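Local coordinates for protease Do-like 1, chloroplastic (Arabidopsis thaliana, PDB 3QO6), which is a serine protease of chloroplast thylakoids, required at high temperature, and may take part in degrading damaged proteins, at residues Leu254-Ala258 / Leu269-Lys273. Residues are numbered along the deposited sequence; the frame is centred on the assembly and turned at random.
Sequences LVLDA and LQSTK
The side chain of Leu254 crosses that of Thr272 at about a right angle, its CD2 lying against Thr272 OG1. That hydroxyl donates to Val255 O over 3.0 Å, with OG1 tilted 24° from the carbonyl plane, and accepts a hydrogen bond from Gly283 N, so the buried group is held by two bonds. Val255 turns CG2 to Gln270 O and packs CG1 loosely on Leu269 CD2, 4.4 Å away. The Leu256 side chain lies beside that of Thr272, pointing the same way, and Phe43 of a neighbouring subunit packs on both; Leu256 O receives Thr272 N at 3.0 Å from above the carbonyl plane. Just past the end of the strand at Asp257, Ala258 N gives a hydrogen bond of 3.0 Å to Ser271 OG, which chi1 of -45° sets beside its own backbone N, while Ser271 CB rests on Leu256 O. With an alanine here in place of Ser271, Ala258 N would probably lose this acceptor and the loop one of its ties to the residue after the strand. Ala258 CB meets Leu269 CB at 4.3 Å. Within the PDZ domain, the loop after helix 263-266 is thus fastened to strand 253-257, which pairs with strands 238-239 and 285-289 and forms a classic beta bulge at Leu256 and Asp257 opposite Lys238.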
loop_
_atom_site.group_PDB
_atom_site.type_symbol
_atom_site.label_atom_id
_atom_site.label_comp_id
_atom_site.label_asym_id
_atom_site.label_seq_id
_atom_site.Cartn_x
_atom_site.Cartn_y
_atom_site.Cartn_z
ATOM N N LEU B 254 -33.869 -17.381 -1.169
ATOM C CA LEU B 254 -34.538 -16.932 -2.389
ATOM C C LEU B 254 -34.021 -17.713 -3.592
ATOM O O LEU B 254 -32.845 -17.578 -3.939
ATOM C CB LEU B 254 -34.238 -15.442 -2.602
ATOM C CG LEU B 254 -34.926 -14.604 -3.679
ATOM C CD1 LEU B 254 -34.251 -13.251 -3.707
ATOM C CD2 LEU B 254 -34.834 -15.241 -5.036
ATOM N N VAL B 255 -34.852 -18.519 -4.251
ATOM C CA VAL B 255 -34.295 -19.200 -5.409
ATOM C C VAL B 255 -34.274 -18.192 -6.550
ATOM O O VAL B 255 -35.258 -17.523 -6.832
ATOM C CB VAL B 255 -35.046 -20.540 -5.834
ATOM C CG1 VAL B 255 -35.782 -21.166 -4.660
ATOM C CG2 VAL B 255 -35.919 -20.314 -7.016
ATOM N N LEU B 256 -33.112 -18.043 -7.161
ATOM C CA LEU B 256 -32.949 -17.127 -8.255
ATOM C C LEU B 256 -33.267 -17.875 -9.535
ATOM O O LEU B 256 -33.904 -17.335 -10.441
ATOM C CB LEU B 256 -31.511 -16.622 -8.282
ATOM C CG LEU B 256 -31.063 -15.906 -6.997
ATOM C CD1 LEU B 256 -29.615 -15.441 -7.131
ATOM C CD2 LEU B 256 -31.979 -14.713 -6.729
ATOM N N ASP B 257 -32.832 -19.131 -9.615
ATOM C CA ASP B 257 -33.077 -19.936 -10.816
ATOM C C ASP B 257 -33.236 -21.433 -10.542
ATOM O O ASP B 257 -32.518 -22.027 -9.718
ATOM C CB ASP B 257 -31.945 -19.739 -11.828
ATOM C CG ASP B 257 -32.316 -20.216 -13.217
ATOM O OD1 ASP B 257 -31.449 -20.769 -13.915
ATOM O OD2 ASP B 257 -33.473 -20.024 -13.626
ATOM N N ALA B 258 -34.197 -22.030 -11.239
ATOM C CA ALA B 258 -34.479 -23.457 -11.135
ATOM C C ALA B 258 -34.636 -23.888 -12.572
ATOM O O ALA B 258 -35.750 -23.847 -13.128
ATOM C CB ALA B 258 -35.765 -23.707 -10.369
ATOM N N LEU B 269 -40.522 -25.356 -9.249
ATOM C CA LEU B 269 -40.231 -24.224 -8.372
ATOM C C LEU B 269 -40.013 -23.016 -9.283
ATOM O O LEU B 269 -39.450 -23.151 -10.377
ATOM C CB LEU B 269 -38.972 -24.465 -7.552
ATOM C CG LEU B 269 -39.235 -24.943 -6.133
ATOM C CD1 LEU B 269 -39.907 -26.313 -6.186
ATOM C CD2 LEU B 269 -37.921 -24.985 -5.350
ATOM N N GLN B 270 -40.439 -21.835 -8.839
ATOM C CA GLN B 270 -40.303 -20.640 -9.666
ATOM C C GLN B 270 -39.062 -19.808 -9.411
ATOM O O GLN B 270 -38.644 -19.610 -8.266
ATOM C CB GLN B 270 -41.521 -19.751 -9.498
ATOM C CG GLN B 270 -42.834 -20.458 -9.764
ATOM C CD GLN B 270 -44.023 -19.620 -9.342
ATOM O OE1 GLN B 270 -45.125 -20.135 -9.177
ATOM N NE2 GLN B 270 -43.804 -18.315 -9.165
ATOM N N SER B 271 -38.496 -19.303 -10.501
ATOM C CA SER B 271 -37.306 -18.473 -10.463
ATOM C C SER B 271 -37.668 -16.985 -10.341
ATOM O O SER B 271 -38.829 -16.591 -10.488
ATOM C CB SER B 271 -36.512 -18.717 -11.734
ATOM O OG SER B 271 -36.437 -20.108 -11.991
ATOM N N THR B 272 -36.672 -16.154 -10.065
ATOM C CA THR B 272 -36.900 -14.721 -9.934
ATOM C C THR B 272 -36.884 -14.118 -11.333
ATOM O O THR B 272 -35.989 -14.441 -12.110
ATOM C CB THR B 272 -35.794 -14.100 -9.101
ATOM O OG1 THR B 272 -35.763 -14.741 -7.824
ATOM C CG2 THR B 272 -36.027 -12.618 -8.924
ATOM N N LYS B 273 -37.869 -13.267 -11.652
ATOM C CA LYS B 273 -37.968 -12.626 -12.974
ATOM C C LYS B 273 -38.098 -11.106 -12.890
ATOM O O LYS B 273 -37.943 -10.533 -11.813
ATOM C CB LYS B 273 -39.163 -13.176 -13.764
ATOM C CG LYS B 273 -38.982 -14.578 -14.345
ATOM C CD LYS B 273 -40.044 -14.892 -15.423
ATOM C CE LYS B 273 -39.884 -13.991 -16.669
ATOM N NZ LYS B 273 -40.936 -14.147 -17.736
#